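PDB 6NXC: L-asparaginase 1 from Escherichia coli, which hydrolyses L-asparagine to L-aspartate and ammonium in the cytoplasm, working as an allosterically regulated homotetramer. Local coordinates for residues L222-V234 and T325-L337. The protein carries 1 engineered substitution. Residues are numbered along the deposited sequence; the frame is centred on the assembly and turned at random.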
ATOM      1  N   LEU B 222      -9.099 -37.104 -10.775  1.00 21.41           N
ATOM      2  CA  LEU B 222      -8.453 -36.552  -9.560  1.00 17.71           C
ATOM      3  C   LEU B 222      -7.769 -37.708  -8.864  1.00 18.43           C
ATOM      4  O   LEU B 222      -8.412 -38.773  -8.668  1.00 19.68           O
ATOM      5  CB  LEU B 222      -9.533 -35.928  -8.670  1.00 18.13           C
ATOM      6  CG  LEU B 222      -9.055 -35.350  -7.332  1.00 21.25           C
ATOM      7  CD1 LEU B 222      -8.217 -34.129  -7.585  1.00 20.64           C
ATOM      8  CD2 LEU B 222     -10.259 -35.036  -6.460  1.00 19.34           C
ATOM      9  N   ILE B 223      -6.554 -37.481  -8.352  1.00 19.41           N
ATOM     10  CA  ILE B 223      -5.802 -38.449  -7.533  1.00 20.23           C
ATOM     11  C   ILE B 223      -5.474 -37.791  -6.199  1.00 20.68           C
ATOM     12  O   ILE B 223      -4.985 -36.671  -6.218  1.00 22.46           O
ATOM     13  CB  ILE B 223      -4.570 -38.971  -8.274  1.00 23.50           C
ATOM     14  CG1 ILE B 223      -5.024 -39.856  -9.448  1.00 27.30           C
ATOM     15  CG2 ILE B 223      -3.673 -39.720  -7.302  1.00 26.65           C
ATOM     16  CD1 ILE B 223      -3.934 -40.151 -10.481  1.00 35.15           C
ATOM     17  N   VAL B 224      -5.857 -38.419  -5.093  1.00 20.09           N
ATOM     18  CA  VAL B 224      -5.514 -37.823  -3.781  1.00 18.83           C
ATOM     19  C   VAL B 224      -4.248 -38.482  -3.192  1.00 22.87           C
ATOM     20  O   VAL B 224      -4.235 -39.702  -3.006  1.00 20.13           O
ATOM     21  CB  VAL B 224      -6.674 -37.858  -2.803  1.00 19.77           C
ATOM     22  CG1 VAL B 224      -6.119 -37.250  -1.504  1.00 21.08           C
ATOM     23  CG2 VAL B 224      -7.883 -37.095  -3.349  1.00 22.65           C
ATOM     24  N   HIS B 225      -3.142 -37.737  -3.058  1.00 17.48           N
ATOM     25  CA  HIS B 225      -1.899 -38.274  -2.468  1.00 19.99           C
ATOM     26  C   HIS B 225      -2.105 -38.198  -0.974  1.00 21.99           C
ATOM     27  O   HIS B 225      -2.630 -37.200  -0.446  1.00 19.63           O
ATOM     28  CB  HIS B 225      -0.678 -37.455  -2.827  1.00 21.22           C
ATOM     29  CG  HIS B 225      -0.305 -37.622  -4.252  1.00 27.64           C
ATOM     30  ND1 HIS B 225       0.374 -38.715  -4.728  1.00 30.45           N
ATOM     31  CD2 HIS B 225      -0.474 -36.786  -5.305  1.00 37.72           C
ATOM     32  CE1 HIS B 225       0.512 -38.599  -6.049  1.00 36.33           C
ATOM     33  NE2 HIS B 225       0.026 -37.411  -6.419  1.00 33.84           N
ATOM     34  N   PRO B 226      -1.760 -39.278  -0.233  1.00 20.68           N
ATOM     35  CA  PRO B 226      -1.907 -39.221   1.221  1.00 22.59           C
ATOM     36  C   PRO B 226      -0.994 -38.163   1.831  1.00 19.36           C
ATOM     37  O   PRO B 226       0.070 -37.951   1.411  1.00 24.92           O
ATOM     38  CB  PRO B 226      -1.482 -40.668   1.655  1.00 28.14           C
ATOM     39  CG  PRO B 226      -0.434 -41.011   0.587  1.00 26.04           C
ATOM     40  CD  PRO B 226      -1.065 -40.474  -0.713  1.00 23.21           C
ATOM     41  N   ILE B 227      -1.444 -37.557   2.931  1.00 18.02           N
ATOM     42  CA  ILE B 227      -0.566 -36.728   3.786  1.00 19.89           C
ATOM     43  C   ILE B 227      -0.778 -37.304   5.163  1.00 18.43           C
ATOM     44  O   ILE B 227      -1.965 -37.449   5.664  1.00 19.96           O
ATOM     45  CB  ILE B 227      -0.734 -35.194   3.810  1.00 23.27           C
ATOM     46  CG1 ILE B 227      -0.093 -34.412   2.681  1.00 31.37           C
ATOM     47  CG2 ILE B 227      -0.074 -34.631   5.083  1.00 29.48           C
ATOM     48  CD1 ILE B 227      -0.193 -32.875   2.861  1.00 26.16           C
ATOM     49  N   THR B 228       0.318 -37.745   5.765  1.00 20.40           N
ATOM     50  CA  THR B 228       0.286 -38.298   7.124  1.00 22.46           C
ATOM     51  C   THR B 228       1.001 -37.340   8.079  1.00 20.93           C
ATOM     52  O   THR B 228       1.858 -36.520   7.650  1.00 20.44           O
ATOM     53  CB  THR B 228       0.901 -39.705   7.200  1.00 24.20           C
ATOM     54  OG1 THR B 228       2.278 -39.539   6.885  1.00 33.45           O
ATOM     55  CG2 THR B 228       0.347 -40.736   6.253  1.00 24.58           C
ATOM     56  N   PRO B 229       0.751 -37.503   9.391  1.00 22.32           N
ATOM     57  CA  PRO B 229       1.623 -36.907  10.409  1.00 21.33           C
ATOM     58  C   PRO B 229       3.096 -37.297  10.234  1.00 22.87           C
ATOM     59  O   PRO B 229       3.493 -38.397   9.838  1.00 24.63           O
ATOM     60  CB  PRO B 229       1.100 -37.372  11.748  1.00 25.75           C
ATOM     61  CG  PRO B 229      -0.178 -38.039  11.478  1.00 27.43           C
ATOM     62  CD  PRO B 229      -0.216 -38.426  10.016  1.00 25.51           C
ATOM     63  N   GLN B 230       3.938 -36.297  10.382  1.00 23.13           N
ATOM     64  CA  GLN B 230       5.394 -36.471  10.169  1.00 21.81           C
ATOM     65  C   GLN B 230       6.048 -35.564  11.183  1.00 22.21           C
ATOM     66  O   GLN B 230       5.563 -34.425  11.308  1.00 22.08           O
ATOM     67  CB  GLN B 230       5.814 -35.985   8.792  1.00 18.02           C
ATOM     68  CG  GLN B 230       5.163 -36.745   7.649  1.00 19.99           C
ATOM     69  CD  GLN B 230       5.718 -38.142   7.517  1.00 21.32           C
ATOM     70  OE1 GLN B 230       6.749 -38.485   8.123  1.00 22.51           O
ATOM     71  NE2 GLN B 230       5.089 -38.916   6.657  1.00 19.91           N
ATOM     72  N   PRO B 231       7.098 -36.004  11.925  1.00 24.09           N
ATOM     73  CA  PRO B 231       7.719 -35.109  12.915  1.00 21.83           C
ATOM     74  C   PRO B 231       8.602 -34.132  12.122  1.00 23.19           C
ATOM     75  O   PRO B 231       9.705 -34.432  11.529  1.00 23.68           O
ATOM     76  CB  PRO B 231       8.495 -36.074  13.815  1.00 27.73           C
ATOM     77  CG  PRO B 231       8.883 -37.201  12.841  1.00 26.67           C
ATOM     78  CD  PRO B 231       7.653 -37.385  11.966  1.00 27.84           C
ATOM     79  N   ILE B 232       8.194 -32.877  12.185  1.00 20.55           N
ATOM     80  CA  ILE B 232       8.944 -31.745  11.536  1.00 19.63           C
ATOM     81  C   ILE B 232       9.108 -30.643  12.560  1.00 20.79           C
ATOM     82  O   ILE B 232       8.091 -30.280  13.177  1.00 26.54           O
ATOM     83  CB  ILE B 232       8.146 -31.198  10.328  1.00 23.34           C
ATOM     84  CG1 ILE B 232       7.853 -32.334   9.348  1.00 24.80           C
ATOM     85  CG2 ILE B 232       8.863 -30.000   9.665  1.00 22.33           C
ATOM     86  CD1 ILE B 232       6.921 -32.037   8.201  1.00 26.48           C
ATOM     87  N   GLY B 233      10.324 -30.184  12.746  1.00 19.48           N
ATOM     88  CA  GLY B 233      10.641 -29.083  13.667  1.00 18.57           C
ATOM     89  C   GLY B 233      10.782 -27.752  12.935  1.00 21.13           C
ATOM     90  O   GLY B 233      11.186 -27.747  11.731  1.00 22.62           O
ATOM     91  N   VAL B 234      10.288 -26.702  13.569  1.00 16.79           N
ATOM     92  CA  VAL B 234      10.293 -25.358  12.955  1.00 19.49           C
ATOM     93  C   VAL B 234      11.173 -24.494  13.875  1.00 20.99           C
ATOM     94  O   VAL B 234      10.734 -24.135  14.964  1.00 23.07           O
ATOM     95  CB  VAL B 234       8.863 -24.790  12.807  1.00 20.50           C
ATOM     96  CG1 VAL B 234       8.942 -23.394  12.263  1.00 19.04           C
ATOM     97  CG2 VAL B 234       7.972 -25.624  11.870  1.00 20.60           C
ATOM     98  N   THR B 325       5.971 -24.705   2.826  1.00 13.87           N
ATOM     99  CA  THR B 325       7.113 -25.616   3.125  1.00 15.54           C
ATOM    100  C   THR B 325       6.701 -26.798   4.067  1.00 13.51           C
ATOM    101  O   THR B 325       7.049 -27.996   3.820  1.00 15.37           O
ATOM    102  CB  THR B 325       8.278 -24.819   3.739  1.00 14.00           C
ATOM    103  OG1 THR B 325       8.607 -23.842   2.728  1.00 17.68           O
ATOM    104  CG2 THR B 325       9.455 -25.720   4.013  1.00 15.01           C
ATOM    105  N   LEU B 326       6.000 -26.517   5.167  1.00 15.72           N
ATOM    106  CA  LEU B 326       5.514 -27.506   6.100  1.00 16.74           C
ATOM    107  C   LEU B 326       4.670 -28.524   5.329  1.00 17.39           C
ATOM    108  O   LEU B 326       4.885 -29.756   5.541  1.00 16.37           O
ATOM    109  CB  LEU B 326       4.729 -26.816   7.229  1.00 17.77           C
ATOM    110  CG  LEU B 326       4.294 -27.810   8.277  1.00 23.72           C
ATOM    111  CD1 LEU B 326       5.477 -28.241   9.131  1.00 26.06           C
ATOM    112  CD2 LEU B 326       3.139 -27.349   9.119  1.00 23.54           C
ATOM    113  N   THR B 327       3.668 -28.029   4.542  1.00 16.47           N
ATOM    114  CA  THR B 327       2.715 -28.947   3.928  1.00 14.75           C
ATOM    115  C   THR B 327       3.466 -29.714   2.831  1.00 16.09           C
ATOM    116  O   THR B 327       3.160 -30.833   2.636  1.00 14.71           O
ATOM    117  CB  THR B 327       1.430 -28.237   3.540  1.00 13.86           C
ATOM    118  OG1 THR B 327       1.827 -27.227   2.619  1.00 16.27           O
ATOM    119  CG2 THR B 327       0.768 -27.647   4.742  1.00 16.84           C
ATOM    120  N   LYS B 328       4.414 -29.095   2.099  1.00 14.21           N
ATOM    121  CA  LYS B 328       5.157 -29.734   1.026  1.00 15.89           C
ATOM    122  C   LYS B 328       5.986 -30.894   1.625  1.00 14.98           C
ATOM    123  O   LYS B 328       6.074 -31.963   1.010  1.00 15.71           O
ATOM    124  CB  LYS B 328       6.101 -28.743   0.353  1.00 16.31           C
ATOM    125  CG  LYS B 328       6.617 -29.181  -1.015  1.00 16.67           C
ATOM    126  CD  LYS B 328       7.417 -28.069  -1.665  1.00 16.12           C
ATOM    127  CE  LYS B 328       7.939 -28.461  -2.995  1.00 18.35           C
ATOM    128  NZ  LYS B 328       8.688 -27.345  -3.616  1.00 16.40           N
ATOM    129  N   LEU B 329       6.584 -30.677   2.818  1.00 14.00           N
ATOM    130  CA  LEU B 329       7.410 -31.757   3.479  1.00 16.41           C
ATOM    131  C   LEU B 329       6.473 -32.892   3.889  1.00 16.09           C
ATOM    132  O   LEU B 329       6.812 -34.011   3.648  1.00 16.91           O
ATOM    133  CB  LEU B 329       8.123 -31.192   4.688  1.00 15.21           C
ATOM    134  CG  LEU B 329       9.322 -30.351   4.292  1.00 16.46           C
ATOM    135  CD1 LEU B 329       9.755 -29.528   5.473  1.00 18.11           C
ATOM    136  CD2 LEU B 329      10.425 -31.291   3.821  1.00 18.76           C
ATOM    137  N   HIS B 330       5.319 -32.582   4.482  1.00 17.38           N
ATOM    138  CA  HIS B 330       4.275 -33.582   4.854  1.00 16.29           C
ATOM    139  C   HIS B 330       3.947 -34.383   3.631  1.00 15.43           C
ATOM    140  O   HIS B 330       3.943 -35.672   3.678  1.00 19.99           O
ATOM    141  CB  HIS B 330       3.005 -33.008   5.438  1.00 16.07           C
ATOM    142  CG  HIS B 330       3.159 -32.728   6.912  1.00 18.30           C
ATOM    143  ND1 HIS B 330       2.849 -33.687   7.861  1.00 23.59           N
ATOM    144  CD2 HIS B 330       3.467 -31.623   7.591  1.00 20.70           C
ATOM    145  CE1 HIS B 330       3.068 -33.164   9.043  1.00 21.81           C
ATOM    146  NE2 HIS B 330       3.409 -31.907   8.908  1.00 22.53           N
ATOM    147  N   TYR B 331       3.754 -33.688   2.491  1.00 16.77           N
ATOM    148  CA  TYR B 331       3.380 -34.385   1.255  1.00 14.57           C
ATOM    149  C   TYR B 331       4.518 -35.303   0.764  1.00 17.48           C
ATOM    150  O   TYR B 331       4.299 -36.501   0.580  1.00 16.65           O
ATOM    151  CB  TYR B 331       2.983 -33.336   0.192  1.00 17.51           C
ATOM    152  CG  TYR B 331       3.000 -33.863  -1.212  1.00 16.82           C
ATOM    153  CD1 TYR B 331       2.055 -34.746  -1.652  1.00 19.72           C
ATOM    154  CD2 TYR B 331       3.961 -33.462  -2.097  1.00 19.31           C
ATOM    155  CE1 TYR B 331       2.039 -35.226  -2.951  1.00 22.43           C
ATOM    156  CE2 TYR B 331       3.997 -33.949  -3.382  1.00 25.49           C
ATOM    157  CZ  TYR B 331       3.045 -34.860  -3.805  1.00 23.78           C
ATOM    158  OH  TYR B 331       3.146 -35.293  -5.070  1.00 31.61           O
ATOM    159  N   LEU B 332       5.720 -34.781   0.649  1.00 16.04           N
ATOM    160  CA  LEU B 332       6.822 -35.557   0.056  1.00 14.40           C
ATOM    161  C   LEU B 332       7.250 -36.683   1.007  1.00 18.26           C
ATOM    162  O   LEU B 332       7.497 -37.797   0.462  1.00 19.76           O
ATOM    163  CB  LEU B 332       7.997 -34.602  -0.225  1.00 15.71           C
ATOM    164  CG  LEU B 332       7.799 -33.663  -1.399  1.00 14.93           C
ATOM    165  CD1 LEU B 332       8.895 -32.630  -1.369  1.00 16.00           C
ATOM    166  CD2 LEU B 332       7.756 -34.388  -2.754  1.00 16.12           C
ATOM    167  N   LEU B 333       7.306 -36.490   2.336  1.00 16.66           N
ATOM    168  CA  LEU B 333       7.717 -37.589   3.258  1.00 18.44           C
ATOM    169  C   LEU B 333       6.657 -38.686   3.235  1.00 21.06           C
ATOM    170  O   LEU B 333       6.983 -39.781   3.618  1.00 20.22           O
ATOM    171  CB  LEU B 333       7.830 -37.071   4.687  1.00 17.31           C
ATOM    172  CG  LEU B 333       8.944 -36.058   4.947  1.00 19.15           C
ATOM    173  CD1 LEU B 333       8.871 -35.387   6.287  1.00 21.40           C
ATOM    174  CD2 LEU B 333      10.234 -36.779   4.838  1.00 22.68           C
ATOM    175  N   SER B 334       5.418 -38.359   2.920  1.00 18.19           N
ATOM    176  CA  SER B 334       4.303 -39.355   2.926  1.00 19.64           C
ATOM    177  C   SER B 334       4.317 -40.118   1.597  1.00 20.87           C
ATOM    178  O   SER B 334       3.459 -41.040   1.479  1.00 22.99           O
ATOM    179  CB  SER B 334       2.950 -38.654   3.125  1.00 16.89           C
ATOM    180  OG  SER B 334       2.923 -37.948   4.361  1.00 17.37           O
ATOM    181  N   GLN B 335       5.136 -39.734   0.615  1.00 23.14           N
ATOM    182  CA  GLN B 335       5.107 -40.373  -0.757  1.00 21.35           C
ATOM    183  C   GLN B 335       6.210 -41.441  -0.797  1.00 20.94           C
ATOM    184  O   GLN B 335       6.981 -41.626   0.159  1.00 23.77           O
ATOM    185  CB  GLN B 335       5.242 -39.404  -1.944  1.00 21.12           C
ATOM    186  CG  GLN B 335       4.183 -38.297  -2.153  1.00 20.50           C
ATOM    187  CD  GLN B 335       2.783 -38.678  -1.690  1.00 24.49           C
ATOM    188  OE1 GLN B 335       2.160 -39.467  -2.403  1.00 20.50           O
ATOM    189  NE2 GLN B 335       2.260 -38.143  -0.531  1.00 19.42           N
ATOM    190  N   GLU B 336       6.237 -42.220  -1.875  1.00 25.50           N
ATOM    191  CA  GLU B 336       7.246 -43.295  -2.047  1.00 34.57           C
ATOM    192  C   GLU B 336       8.528 -42.689  -2.627  1.00 37.17           C
ATOM    193  O   GLU B 336       8.830 -42.946  -3.776  1.00 46.55           O
ATOM    194  CB  GLU B 336       6.653 -44.389  -2.947  1.00 37.65           C
ATOM    195  CG  GLU B 336       5.654 -45.258  -2.200  1.00 40.08           C
ATOM    196  CD  GLU B 336       6.135 -46.049  -0.990  1.00 47.75           C
ATOM    197  OE1 GLU B 336       5.269 -46.579  -0.267  1.00 51.44           O
ATOM    198  OE2 GLU B 336       7.353 -46.143  -0.756  1.00 57.66           O
ATOM    199  N   LEU B 337       9.251 -41.898  -1.850  1.00 37.48           N
ATOM    200  CA  LEU B 337      10.427 -41.156  -2.371  1.00 35.66           C
ATOM    201  C   LEU B 337      11.585 -41.379  -1.414  1.00 30.72           C
ATOM    202  O   LEU B 337      11.360 -41.249  -0.277  1.00 31.40           O
ATOM    203  CB  LEU B 337      10.084 -39.657  -2.443  1.00 30.41           C
ATOM    204  CG  LEU B 337       8.903 -39.341  -3.346  1.00 28.62           C
ATOM    205  CD1 LEU B 337       8.495 -37.888  -3.228  1.00 28.91           C
ATOM    206  CD2 LEU B 337       9.166 -39.732  -4.801  1.00 33.59           C
TER
HETATM  207  O   HOH W   1       6.355 -41.830   6.107  1.00 28.86           O
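The linker that carries the chain from strand 223-224 into strand 232-236, the first strand of the parallel C-terminal sheet, runs across the C-terminal turns of helix 322-333. His-330 meets the linker at its ring edge and the start of the strand over one face. At the edge, ND1 donates to Thr-228 O over 3.0 Å, nearly straight at 170°, with Thr-228 O almost in the ring plane; over the face, Ile-232 CD1 makes a CH-pi contact 3.8 Å from the centroid. With CG anti to its own carbonyl carbon (chi1 -83°), the imidazole brings its ND1 edge to Thr-228 O, and Ile-227 CG2 packs on His-330 CB at 3.5 Å. Replacing this histidine by alanine would probably leave Thr-228 O without its ND1 donor and open a gap beside Ile-232 CD1. One turn on, Ser-334 OG accepts an equally straight bond from Thr-228 N and donates to His-330 O at 2.6 Å, so the hydroxyl ties linker to helix. The Gln-335 amide does likewise: NE2 donates to Pro-226 O (2.9 Å), in the carbonyl plane, and to Tyr-331 O. Farther out, the Tyr-331 ring turns its edge to the His-225 face, planes 77° apart. Trp-88 packs edge-to-face with His-330, and Gln-230 lays its side chain against Leu-333 CB, its OE1 hydrogen-bonded to Lys-255 NZ. Pro-226 O and Thr-228 N and O are thus satisfied by side chains, consistent with the helix end holding residues 226-228 in place.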